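Local coordinates for protein putative sodium:solute symporter (Proteus mirabilis, PDB 5NV9) that couples the inward sodium gradient to uptake of the sialic acid N-acetylneuraminic acid across the bacterial inner membrane, at residues V26-R31 / G174-I179; D37-G42 / S350-F355; W180-Q185 / I344-N349. One frame throughout, in Å; residues are numbered along the deposited sequence.

Contact 1. Residues V26-R31 / G174-I179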
ATOM      1  N   VAL A  26       7.933   6.669  21.070  1.00 32.39           N
ATOM      2  CA  VAL A  26       8.827   6.811  22.242  1.00 32.89           C
ATOM      3  C   VAL A  26       8.790   5.543  23.100  1.00 31.21           C
ATOM      4  O   VAL A  26       9.815   5.069  23.520  1.00 36.48           O
ATOM      5  CB  VAL A  26       8.431   8.029  23.115  1.00 33.08           C
ATOM      6  CG1 VAL A  26       9.254   8.070  24.417  1.00 33.99           C
ATOM      7  CG2 VAL A  26       8.600   9.322  22.329  1.00 32.30           C
ATOM      8  N   TYR A  27       7.603   5.003  23.354  1.00 30.51           N
ATOM      9  CA  TYR A  27       7.419   3.795  24.148  1.00 29.83           C
ATOM     10  C   TYR A  27       8.209   2.585  23.549  1.00 29.76           C
ATOM     11  O   TYR A  27       8.934   1.853  24.233  1.00 24.79           O
ATOM     12  CB  TYR A  27       5.885   3.535  24.304  1.00 31.39           C
ATOM     13  CG  TYR A  27       5.539   2.273  25.054  1.00 34.56           C
ATOM     14  CD1 TYR A  27       5.210   2.290  26.420  1.00 40.65           C
ATOM     15  CD2 TYR A  27       5.593   1.048  24.417  1.00 33.54           C
ATOM     16  CE1 TYR A  27       4.931   1.102  27.101  1.00 43.21           C
ATOM     17  CE2 TYR A  27       5.314  -0.124  25.078  1.00 38.19           C
ATOM     18  CZ  TYR A  27       4.979  -0.103  26.404  1.00 42.84           C
ATOM     19  OH  TYR A  27       4.729  -1.315  26.992  1.00 51.29           O
ATOM     20  N   PHE A  28       8.090   2.379  22.246  1.00 28.57           N
ATOM     21  CA  PHE A  28       8.781   1.256  21.617  1.00 28.31           C
ATOM     22  C   PHE A  28      10.265   1.477  21.287  1.00 27.87           C
ATOM     23  O   PHE A  28      10.949   0.524  20.840  1.00 27.39           O
ATOM     24  CB  PHE A  28       7.958   0.818  20.368  1.00 27.14           C
ATOM     25  CG  PHE A  28       6.736   0.078  20.747  1.00 28.77           C
ATOM     26  CD1 PHE A  28       6.866  -1.242  21.221  1.00 29.26           C
ATOM     27  CD2 PHE A  28       5.480   0.716  20.793  1.00 27.96           C
ATOM     28  CE1 PHE A  28       5.757  -1.931  21.644  1.00 28.41           C
ATOM     29  CE2 PHE A  28       4.350   0.023  21.166  1.00 27.89           C
ATOM     30  CZ  PHE A  28       4.504  -1.298  21.634  1.00 28.88           C
ATOM     31  N   SER A  29      10.779   2.697  21.494  1.00 28.32           N
ATOM     32  CA  SER A  29      12.185   2.992  21.167  1.00 31.91           C
ATOM     33  C   SER A  29      13.146   2.311  22.149  1.00 35.26           C
ATOM     34  O   SER A  29      14.264   1.973  21.786  1.00 39.12           O
ATOM     35  CB  SER A  29      12.444   4.484  21.136  1.00 28.81           C
ATOM     36  OG  SER A  29      12.166   4.998  22.431  1.00 33.23           O
ATOM     37  N   LYS A  30      12.661   2.039  23.350  1.00 35.36           N
ATOM     38  CA  LYS A  30      13.454   1.470  24.429  1.00 39.49           C
ATOM     39  C   LYS A  30      13.957   0.079  24.120  1.00 41.99           C
ATOM     40  O   LYS A  30      15.057  -0.285  24.516  1.00 41.91           O
ATOM     41  CB  LYS A  30      12.632   1.435  25.728  1.00 43.33           C
ATOM     42  CG  LYS A  30      11.939   2.777  26.041  1.00 48.09           C
ATOM     43  CD  LYS A  30      10.994   2.684  27.234  1.00 53.28           C
ATOM     44  CE  LYS A  30      10.073   3.885  27.301  1.00 55.63           C
ATOM     45  NZ  LYS A  30      10.801   5.171  27.090  1.00 57.07           N
ATOM     46  N   ARG A  31      13.159  -0.705  23.407  1.00 37.90           N
ATOM     47  CA  ARG A  31      13.549  -2.067  23.077  1.00 35.14           C
ATOM     48  C   ARG A  31      14.333  -2.237  21.748  1.00 33.55           C
ATOM     49  O   ARG A  31      14.518  -3.364  21.289  1.00 32.56           O
ATOM     50  CB  ARG A  31      12.306  -2.952  23.063  1.00 34.97           C
ATOM     51  CG  ARG A  31      11.386  -2.734  21.881  1.00 35.94           C
ATOM     52  CD  ARG A  31      10.109  -3.535  22.059  1.00 38.95           C
ATOM     53  NE  ARG A  31       9.332  -3.062  23.197  1.00 36.39           N
ATOM     54  CZ  ARG A  31       8.163  -3.572  23.558  1.00 33.97           C
ATOM     55  NH1 ARG A  31       7.611  -4.571  22.885  1.00 32.95           N
ATOM     56  NH2 ARG A  31       7.544  -3.069  24.606  1.00 37.86           N
ATOM     57  N   GLY A 174      10.854   1.578  15.532  1.00 23.97           N
ATOM     58  CA  GLY A 174      11.160   0.295  14.922  1.00 23.66           C
ATOM     59  C   GLY A 174       9.882  -0.281  14.338  1.00 24.24           C
ATOM     60  O   GLY A 174       8.906   0.422  14.238  1.00 23.25           O
ATOM     61  N   ILE A 175       9.925  -1.534  13.893  1.00 22.80           N
ATOM     62  CA  ILE A 175       8.782  -2.170  13.275  1.00 22.14           C
ATOM     63  C   ILE A 175       7.666  -2.358  14.295  1.00 25.15           C
ATOM     64  O   ILE A 175       6.479  -2.344  13.909  1.00 23.84           O
ATOM     65  CB  ILE A 175       9.141  -3.508  12.658  1.00 22.64           C
ATOM     66  CG1 ILE A 175       7.942  -4.045  11.863  1.00 21.98           C
ATOM     67  CG2 ILE A 175       9.644  -4.523  13.732  1.00 21.93           C
ATOM     68  CD1 ILE A 175       7.356  -3.138  10.803  1.00 22.74           C
ATOM     69  N   GLU A 176       8.014  -2.504  15.594  1.00 21.56           N
ATOM     70  CA  GLU A 176       6.948  -2.602  16.624  1.00 23.62           C
ATOM     71  C   GLU A 176       6.139  -1.310  16.809  1.00 21.18           C
ATOM     72  O   GLU A 176       4.913  -1.323  16.857  1.00 19.12           O
ATOM     73  CB  GLU A 176       7.479  -3.105  17.949  1.00 25.44           C
ATOM     74  CG  GLU A 176       7.687  -4.610  17.936  1.00 26.99           C
ATOM     75  CD  GLU A 176       8.514  -5.067  19.124  1.00 31.04           C
ATOM     76  OE1 GLU A 176       9.738  -4.918  19.039  1.00 30.55           O
ATOM     77  OE2 GLU A 176       7.918  -5.529  20.125  1.00 32.23           O
ATOM     78  N   GLY A 177       6.842  -0.196  16.871  1.00 17.97           N
ATOM     79  CA  GLY A 177       6.165   1.055  16.876  1.00 21.55           C
ATOM     80  C   GLY A 177       5.392   1.395  15.622  1.00 19.75           C
ATOM     81  O   GLY A 177       4.372   2.069  15.691  1.00 19.66           O
ATOM     82  N   VAL A 178       5.867   0.894  14.479  1.00 18.74           N
ATOM     83  CA  VAL A 178       5.196   1.076  13.231  1.00 17.24           C
ATOM     84  C   VAL A 178       3.913   0.223  13.221  1.00 19.49           C
ATOM     85  O   VAL A 178       2.854   0.649  12.751  1.00 18.64           O
ATOM     86  CB  VAL A 178       6.103   0.646  12.061  1.00 16.16           C
ATOM     87  CG1 VAL A 178       5.295   0.592  10.821  1.00 16.17           C
ATOM     88  CG2 VAL A 178       7.212   1.658  11.853  1.00 16.12           C
ATOM     89  N   ILE A 179       4.014  -0.985  13.760  1.00 17.32           N
ATOM     90  CA  ILE A 179       2.866  -1.878  13.772  1.00 19.08           C
ATOM     91  C   ILE A 179       1.800  -1.376  14.776  1.00 20.00           C
ATOM     92  O   ILE A 179       0.607  -1.280  14.471  1.00 21.60           O
ATOM     93  CB  ILE A 179       3.323  -3.270  14.096  1.00 17.22           C
ATOM     94  CG1 ILE A 179       3.957  -3.888  12.843  1.00 20.42           C
ATOM     95  CG2 ILE A 179       2.161  -4.125  14.630  1.00 18.75           C
ATOM     96  CD1 ILE A 179       4.672  -5.205  13.131  1.00 19.55           C
TER
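At the cytoplasmic end of a LeuT-fold bundle, F28 and R31, near the end of helix 8-29 and just beyond it, lie against E176 and G177 at the start of the transmembrane helix 175-199. The backbones come close here, with the CA atoms of F28 and G177 5.4 Å apart, consistent with G177 having no side chain. F28 CB sits 3.8 Å from G177 N. F28 CD1 lies 3.8 Å from E176 CB, and one ring face lies under the E176 carbonyl carbon, while the edge of the Y27 ring, at CD2, points onto the opposite face. R31 starts with CG wedged between backbone N and carbonyl carbon (chi1 73°) and bends again before the guanidinium. That path lays a guanidinium face on F28 CE1 and still sends NH1 out to the glutamate. R31 NH1 bonds E176 OE2 at 2.9 Å as a salt bridge, approaching from above the carboxylate plane, and the two flat groups are turned 66° to each other. R31 CD also stands 3.3 Å from E176 OE1. That second oxygen is engaged by R44 in another salt bridge, so the buried carboxylate is held between two arginines, which would be expected to stabilise its negative charge. This is a glycine-based close approach of two helices, joined by a salt bridge from just past the first, at the cytoplasmic boundary of the LeuT-fold bundle.

Contact 2. Residues D37-G42 / S350-F355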
ATOM      1  N   ASP A  37      15.366  -6.630  16.414  1.00 25.58           N
ATOM      2  CA  ASP A  37      14.341  -5.801  17.032  1.00 26.64           C
ATOM      3  C   ASP A  37      13.711  -4.856  16.027  1.00 23.27           C
ATOM      4  O   ASP A  37      12.511  -4.847  15.883  1.00 21.81           O
ATOM      5  CB  ASP A  37      14.864  -4.996  18.222  1.00 27.18           C
ATOM      6  CG  ASP A  37      15.380  -5.904  19.346  1.00 28.92           C
ATOM      7  OD1 ASP A  37      14.679  -6.909  19.757  1.00 24.50           O
ATOM      8  OD2 ASP A  37      16.518  -5.620  19.758  1.00 27.74           O
ATOM      9  N   TYR A  38      14.532  -4.112  15.315  1.00 21.60           N
ATOM     10  CA  TYR A  38      14.049  -2.997  14.529  1.00 22.83           C
ATOM     11  C   TYR A  38      13.223  -3.412  13.296  1.00 23.51           C
ATOM     12  O   TYR A  38      12.327  -2.677  12.904  1.00 21.69           O
ATOM     13  CB  TYR A  38      15.242  -2.158  14.114  1.00 24.30           C
ATOM     14  CG  TYR A  38      14.974  -0.716  13.824  1.00 26.06           C
ATOM     15  CD1 TYR A  38      14.863   0.224  14.861  1.00 26.65           C
ATOM     16  CD2 TYR A  38      14.893  -0.256  12.518  1.00 26.06           C
ATOM     17  CE1 TYR A  38      14.662   1.565  14.592  1.00 24.71           C
ATOM     18  CE2 TYR A  38      14.713   1.081  12.249  1.00 25.42           C
ATOM     19  CZ  TYR A  38      14.562   1.981  13.290  1.00 26.03           C
ATOM     20  OH  TYR A  38      14.411   3.314  13.006  1.00 24.69           O
ATOM     21  N   PHE A  39      13.563  -4.557  12.689  1.00 21.22           N
ATOM     22  CA  PHE A  39      12.918  -5.028  11.464  1.00 22.26           C
ATOM     23  C   PHE A  39      12.017  -6.252  11.672  1.00 24.04           C
ATOM     24  O   PHE A  39      11.083  -6.446  10.900  1.00 21.56           O
ATOM     25  CB  PHE A  39      13.960  -5.327  10.375  1.00 22.43           C
ATOM     26  CG  PHE A  39      14.795  -4.122   9.939  1.00 19.71           C
ATOM     27  CD1 PHE A  39      14.198  -2.977   9.503  1.00 19.54           C
ATOM     28  CD2 PHE A  39      16.177  -4.168   9.996  1.00 21.37           C
ATOM     29  CE1 PHE A  39      14.938  -1.904   9.102  1.00 21.14           C
ATOM     30  CE2 PHE A  39      16.953  -3.096   9.595  1.00 21.73           C
ATOM     31  CZ  PHE A  39      16.334  -1.960   9.118  1.00 21.89           C
ATOM     32  N   ARG A  40      12.332  -7.094  12.670  1.00 24.92           N
ATOM     33  CA  ARG A  40      11.600  -8.342  12.900  1.00 26.60           C
ATOM     34  C   ARG A  40      10.782  -8.271  14.195  1.00 28.01           C
ATOM     35  O   ARG A  40       9.923  -9.112  14.428  1.00 31.79           O
ATOM     36  CB  ARG A  40      12.532  -9.553  12.877  1.00 29.41           C
ATOM     37  CG  ARG A  40      13.258  -9.703  11.519  1.00 34.92           C
ATOM     38  CD  ARG A  40      14.271 -10.896  11.395  1.00 33.38           C
ATOM     39  NE  ARG A  40      13.793 -12.042  12.140  1.00 40.99           N
ATOM     40  CZ  ARG A  40      13.152 -13.094  11.660  1.00 39.07           C
ATOM     41  NH1 ARG A  40      12.962 -13.282  10.375  1.00 38.98           N
ATOM     42  NH2 ARG A  40      12.764 -14.012  12.508  1.00 48.05           N
ATOM     43  N   GLY A  41      11.007  -7.251  15.029  1.00 26.51           N
ATOM     44  CA  GLY A  41      10.189  -7.084  16.227  1.00 28.13           C
ATOM     45  C   GLY A  41      10.427  -8.153  17.319  1.00 32.16           C
ATOM     46  O   GLY A  41       9.603  -8.297  18.225  1.00 31.33           O
ATOM     47  N   GLY A  42      11.557  -8.862  17.253  1.00 32.11           N
ATOM     48  CA  GLY A  42      11.880  -9.946  18.159  1.00 32.77           C
ATOM     49  C   GLY A  42      10.837 -11.051  18.298  1.00 33.61           C
ATOM     50  O   GLY A  42      10.791 -11.719  19.297  1.00 34.67           O
ATOM     51  N   SER A 350      10.337  -0.581   5.670  1.00 18.41           N
ATOM     52  CA  SER A 350      10.640  -1.653   4.709  1.00 18.09           C
ATOM     53  C   SER A 350      11.734  -1.287   3.830  1.00 18.27           C
ATOM     54  O   SER A 350      12.503  -2.163   3.424  1.00 23.54           O
ATOM     55  CB  SER A 350       9.418  -2.038   3.913  1.00 19.53           C
ATOM     56  OG  SER A 350       8.485  -2.614   4.816  1.00 20.98           O
ATOM     57  N   ILE A 351      11.762  -0.023   3.406  1.00 19.89           N
ATOM     58  CA  ILE A 351      12.900   0.501   2.615  1.00 19.08           C
ATOM     59  C   ILE A 351      14.181   0.296   3.355  1.00 20.68           C
ATOM     60  O   ILE A 351      15.155  -0.269   2.814  1.00 24.26           O
ATOM     61  CB  ILE A 351      12.754   1.944   2.223  1.00 19.13           C
ATOM     62  CG1 ILE A 351      11.723   2.089   1.135  1.00 20.51           C
ATOM     63  CG2 ILE A 351      14.086   2.504   1.694  1.00 21.16           C
ATOM     64  CD1 ILE A 351      11.121   3.490   1.031  1.00 23.52           C
ATOM     65  N   SER A 352      14.217   0.718   4.596  1.00 20.32           N
ATOM     66  CA  SER A 352      15.409   0.469   5.445  1.00 18.88           C
ATOM     67  C   SER A 352      15.695  -0.983   5.699  1.00 19.06           C
ATOM     68  O   SER A 352      16.857  -1.317   5.746  1.00 19.96           O
ATOM     69  CB  SER A 352      15.337   1.198   6.742  1.00 19.48           C
ATOM     70  OG  SER A 352      16.499   0.973   7.520  1.00 21.37           O
ATOM     71  N   SER A 353      14.691  -1.880   5.832  1.00 19.55           N
ATOM     72  CA  SER A 353      15.000  -3.283   6.007  1.00 21.47           C
ATOM     73  C   SER A 353      15.727  -3.899   4.733  1.00 24.84           C
ATOM     74  O   SER A 353      16.670  -4.689   4.869  1.00 22.13           O
ATOM     75  CB  SER A 353      13.728  -4.100   6.334  1.00 23.19           C
ATOM     76  OG  SER A 353      12.897  -4.256   5.155  1.00 25.02           O
ATOM     77  N   CYS A 354      15.214  -3.569   3.543  1.00 23.07           N
ATOM     78  CA  CYS A 354      15.821  -3.960   2.274  1.00 22.16           C
ATOM     79  C   CYS A 354      17.217  -3.394   2.138  1.00 22.66           C
ATOM     80  O   CYS A 354      18.164  -4.113   1.763  1.00 27.00           O
ATOM     81  CB  CYS A 354      14.948  -3.457   1.113  1.00 21.29           C
ATOM     82  SG  CYS A 354      13.389  -4.368   0.968  1.00 26.61           S
ATOM     83  N   PHE A 355      17.388  -2.104   2.426  1.00 20.45           N
ATOM     84  CA  PHE A 355      18.725  -1.575   2.334  1.00 21.07           C
ATOM     85  C   PHE A 355      19.699  -2.348   3.263  1.00 23.66           C
ATOM     86  O   PHE A 355      20.807  -2.711   2.841  1.00 23.05           O
ATOM     87  CB  PHE A 355      18.748  -0.105   2.616  1.00 20.69           C
ATOM     88  CG  PHE A 355      20.081   0.536   2.354  1.00 23.56           C
ATOM     89  CD1 PHE A 355      21.050   0.510   3.308  1.00 24.42           C
ATOM     90  CD2 PHE A 355      20.357   1.136   1.120  1.00 26.81           C
ATOM     91  CE1 PHE A 355      22.275   1.144   3.099  1.00 27.68           C
ATOM     92  CE2 PHE A 355      21.584   1.729   0.888  1.00 27.96           C
ATOM     93  CZ  PHE A 355      22.551   1.718   1.884  1.00 27.52           C
TER
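With CG of F39 turned anti to its carbonyl carbon (chi1 -61°), the ring leaves the short helix 35-40 and lands on S352 and S353 of the transmembrane helix 328-361. S353 has its OG tucked between backbone N and carbonyl carbon (chi1 74°); the torsion sends OG back to its own helix, while CA and CB, placed by the backbone, lie against the ring. The result is a CH-pi contact: S353 CA lies 3.6 Å from the F39 ring centroid, 20° off the ring normal. CB of S353 adds to it at 3.4 Å from F39 CD1, and S353 N is 3.3 Å from F39 CE1. S352 meets the ring differently, at the edge, with its OG 3.3 Å from F39 CZ. The edge of the Y38 ring, at CD2, lies over the rim of the opposite face.

No hydrogen bond crosses between the two segments, and the serine hydroxyls find partners elsewhere. S353 OG bonds S350 O at 2.7 Å, sharing that carbonyl with C354 N on the same face, and also pairs with Q255. S352 OG bonds A377 O of helix 370-398. Both hydroxyls that lie at this contact thus have hydrogen-bond partners. One aromatic side chain docks a short cytoplasmic helix onto the flank of a long transmembrane helix, in the cytoplasmic half of this LeuT-fold protein.

Contact 3. Residues W180-Q185 / I344-N349. With NA (sodium ion), chain C.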
ATOM      1  N   TRP A 180       2.224  -1.002  15.957  1.00 20.32           N
ATOM      2  CA  TRP A 180       1.222  -0.546  16.953  1.00 20.09           C
ATOM      3  C   TRP A 180       0.563   0.811  16.635  1.00 21.20           C
ATOM      4  O   TRP A 180      -0.656   0.920  16.814  1.00 25.47           O
ATOM      5  CB  TRP A 180       1.796  -0.619  18.326  1.00 20.33           C
ATOM      6  CG  TRP A 180       1.971  -2.028  18.823  1.00 20.70           C
ATOM      7  CD1 TRP A 180       3.156  -2.627  19.090  1.00 20.64           C
ATOM      8  CD2 TRP A 180       0.957  -3.009  19.122  1.00 20.43           C
ATOM      9  NE1 TRP A 180       2.961  -3.901  19.516  1.00 21.32           N
ATOM     10  CE2 TRP A 180       1.627  -4.169  19.553  1.00 20.53           C
ATOM     11  CE3 TRP A 180      -0.433  -3.013  19.092  1.00 20.06           C
ATOM     12  CZ2 TRP A 180       0.965  -5.318  19.929  1.00 21.61           C
ATOM     13  CZ3 TRP A 180      -1.085  -4.144  19.475  1.00 19.95           C
ATOM     14  CH2 TRP A 180      -0.404  -5.265  19.909  1.00 21.26           C
ATOM     15  N   THR A 181       1.301   1.780  16.086  1.00 20.43           N
ATOM     16  CA  THR A 181       0.671   2.903  15.397  1.00 22.75           C
ATOM     17  C   THR A 181      -0.303   2.545  14.244  1.00 23.17           C
ATOM     18  O   THR A 181      -1.369   3.181  14.113  1.00 20.56           O
ATOM     19  CB  THR A 181       1.685   3.965  14.880  1.00 22.38           C
ATOM     20  OG1 THR A 181       2.610   3.361  13.994  1.00 20.39           O
ATOM     21  CG2 THR A 181       2.436   4.629  16.047  1.00 23.74           C
ATOM     22  N   ASP A 182       0.095   1.579  13.396  1.00 24.42           N
ATOM     23  CA  ASP A 182      -0.757   1.043  12.346  1.00 22.21           C
ATOM     24  C   ASP A 182      -2.073   0.482  12.875  1.00 20.61           C
ATOM     25  O   ASP A 182      -3.081   0.622  12.205  1.00 17.76           O
ATOM     26  CB  ASP A 182      -0.130  -0.095  11.502  1.00 20.78           C
ATOM     27  CG  ASP A 182       0.892   0.365  10.502  1.00 23.01           C
ATOM     28  OD1 ASP A 182       1.031   1.576  10.270  1.00 19.51           O
ATOM     29  OD2 ASP A 182       1.620  -0.527   9.933  1.00 21.08           O
ATOM     30  N   VAL A 183      -2.058  -0.144  14.047  1.00 21.15           N
ATOM     31  CA  VAL A 183      -3.255  -0.759  14.629  1.00 21.01           C
ATOM     32  C   VAL A 183      -4.227   0.336  14.983  1.00 21.00           C
ATOM     33  O   VAL A 183      -5.441   0.238  14.707  1.00 19.42           O
ATOM     34  CB  VAL A 183      -2.939  -1.622  15.878  1.00 23.12           C
ATOM     35  CG1 VAL A 183      -4.194  -2.079  16.629  1.00 24.74           C
ATOM     36  CG2 VAL A 183      -2.088  -2.827  15.517  1.00 22.57           C
ATOM     37  N   ILE A 184      -3.706   1.409  15.554  1.00 21.71           N
ATOM     38  CA  ILE A 184      -4.562   2.528  15.979  1.00 19.75           C
ATOM     39  C   ILE A 184      -5.067   3.214  14.706  1.00 20.62           C
ATOM     40  O   ILE A 184      -6.243   3.592  14.604  1.00 23.01           O
ATOM     41  CB  ILE A 184      -3.780   3.558  16.849  1.00 21.55           C
ATOM     42  CG1 ILE A 184      -3.300   2.926  18.172  1.00 23.33           C
ATOM     43  CG2 ILE A 184      -4.626   4.817  17.118  1.00 19.83           C
ATOM     44  CD1 ILE A 184      -2.161   3.706  18.826  1.00 24.05           C
ATOM     45  N   GLN A 185      -4.149   3.407  13.746  1.00 22.90           N
ATOM     46  CA  GLN A 185      -4.498   4.153  12.533  1.00 22.60           C
ATOM     47  C   GLN A 185      -5.422   3.344  11.691  1.00 21.04           C
ATOM     48  O   GLN A 185      -6.312   3.910  11.111  1.00 21.65           O
ATOM     49  CB  GLN A 185      -3.268   4.555  11.734  1.00 20.86           C
ATOM     50  CG  GLN A 185      -2.395   5.538  12.487  1.00 18.99           C
ATOM     51  CD  GLN A 185      -1.001   5.575  11.995  1.00 20.87           C
ATOM     52  OE1 GLN A 185      -0.468   4.566  11.479  1.00 17.93           O
ATOM     53  NE2 GLN A 185      -0.407   6.793  12.032  1.00 20.48           N
ATOM     54  N   ILE A 344       2.946   5.355   4.939  1.00 20.04           N
ATOM     55  CA  ILE A 344       4.258   5.990   4.933  1.00 22.17           C
ATOM     56  C   ILE A 344       5.262   5.316   5.939  1.00 23.05           C
ATOM     57  O   ILE A 344       6.450   5.018   5.588  1.00 22.14           O
ATOM     58  CB  ILE A 344       4.188   7.473   5.215  1.00 21.17           C
ATOM     59  CG1 ILE A 344       3.477   8.192   4.069  1.00 22.63           C
ATOM     60  CG2 ILE A 344       5.575   8.075   5.414  1.00 21.46           C
ATOM     61  CD1 ILE A 344       3.143   9.614   4.431  1.00 24.36           C
ATOM     62  N   SER A 345       4.786   5.020   7.132  1.00 21.68           N
ATOM     63  CA  SER A 345       5.674   4.493   8.137  1.00 20.97           C
ATOM     64  C   SER A 345       6.160   3.094   7.713  1.00 20.16           C
ATOM     65  O   SER A 345       7.352   2.765   7.854  1.00 18.88           O
ATOM     66  CB  SER A 345       4.963   4.437   9.449  1.00 21.79           C
ATOM     67  OG  SER A 345       3.936   3.445   9.389  1.00 22.30           O
ATOM     68  N   SER A 346       5.243   2.257   7.212  1.00 19.00           N
ATOM     69  CA  SER A 346       5.583   0.934   6.774  1.00 18.11           C
ATOM     70  C   SER A 346       6.525   0.905   5.587  1.00 20.58           C
ATOM     71  O   SER A 346       7.364  -0.000   5.498  1.00 19.92           O
ATOM     72  CB  SER A 346       4.341   0.106   6.355  1.00 19.32           C
ATOM     73  OG  SER A 346       3.494  -0.101   7.436  1.00 17.06           O
ATOM     74  N   SER A 347       6.327   1.836   4.654  1.00 20.54           N
ATOM     75  CA  SER A 347       7.154   1.933   3.476  1.00 19.89           C
ATOM     76  C   SER A 347       8.580   2.384   3.888  1.00 20.46           C
ATOM     77  O   SER A 347       9.569   1.848   3.366  1.00 18.14           O
ATOM     78  CB  SER A 347       6.575   2.939   2.447  1.00 19.92           C
ATOM     79  OG  SER A 347       5.514   2.414   1.645  1.00 21.10           O
ATOM     80  N   LEU A 348       8.701   3.338   4.819  1.00 19.73           N
ATOM     81  CA  LEU A 348      10.056   3.772   5.298  1.00 20.77           C
ATOM     82  C   LEU A 348      10.835   2.664   6.026  1.00 21.63           C
ATOM     83  O   LEU A 348      12.029   2.389   5.719  1.00 21.37           O
ATOM     84  CB  LEU A 348       9.993   4.980   6.199  1.00 22.04           C
ATOM     85  CG  LEU A 348       9.533   6.333   5.604  1.00 22.76           C
ATOM     86  CD1 LEU A 348       9.427   7.387   6.730  1.00 25.25           C
ATOM     87  CD2 LEU A 348      10.405   6.833   4.498  1.00 24.35           C
ATOM     88  N   ASN A 349      10.175   1.997   6.945  1.00 20.65           N
ATOM     89  CA  ASN A 349      10.797   0.868   7.602  1.00 21.60           C
ATOM     90  C   ASN A 349      11.193  -0.276   6.642  1.00 19.14           C
ATOM     91  O   ASN A 349      12.275  -0.861   6.788  1.00 18.29           O
ATOM     92  CB  ASN A 349       9.936   0.335   8.719  1.00 22.46           C
ATOM     93  CG  ASN A 349      10.619  -0.788   9.483  1.00 23.38           C
ATOM     94  OD1 ASN A 349      10.448  -1.932   9.124  1.00 25.75           O
ATOM     95  ND2 ASN A 349      11.301  -0.478  10.586  1.00 21.73           N
TER
HETATM   96 NA    NA C 502       2.730   1.293   8.983  1.00 38.95          NA
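The helices carrying D182 and S345 stand well apart, 8.4 Å between these two CA atoms, and a sodium ion rather than side-chain packing joins them. D182 holds the ion with both carboxylate oxygens, OD1 at 2.2 Å and OD2 at 2.3 Å from the sodium, a bidentate grip. From the other helix come two consecutive serines. S346 OG binds at 2.2 Å from the sodium and S345 OG at the longer 2.5 Å. Successive residues point in different directions from a helix, and their torsions make up the difference: S346 OG is anti to its carbonyl carbon (chi1 -64°), whereas S345 OG lies between the backbone N and the carbonyl carbon (chi1 68°), so both hydroxyls converge on the ion. The backbone carbonyl oxygen of S342, one turn earlier, completes five ligands.

This is the Na3 site, the sodium position first recognised in this LeuT-fold transporter and distinct from the Na2 site conserved across the sodium:solute symporter family. Within the shell, D182 OD1 is 3.6 Å from S345 OG. D182 OD2 lies 3.2 Å from S346 OG, a pair brought together by the shared ion and not a hydrogen bond. S53 OG and T57 OG1 of helix 47-58 hydrogen-bond D182 OD2 and S346 OG, which would help fix these ligands, and S345 OG has its outside polar partner in Q341.

Helix 155-203 runs through contacts 1 and 3, and helix 328-361 through contacts 2 and 3, so the sodium-binding contact 3 shares a helix with each of the others. Contact centres lie 11 to 13 Å apart. Contact 1 passes directly into contact 3, where F28 CZ meets W180 CD1 at 3.2 Å and V178 CG1 lies 3.5 Å from S345 OG. Contacts 1 and 2 are joined by a probable backbone hydrogen bond, I175 N to Y38 O at 2.8 Å. From contact 3, the D182 side chain is about 6 Å from the second sodium and that of S346 about 11 Å from the bound sialic acid.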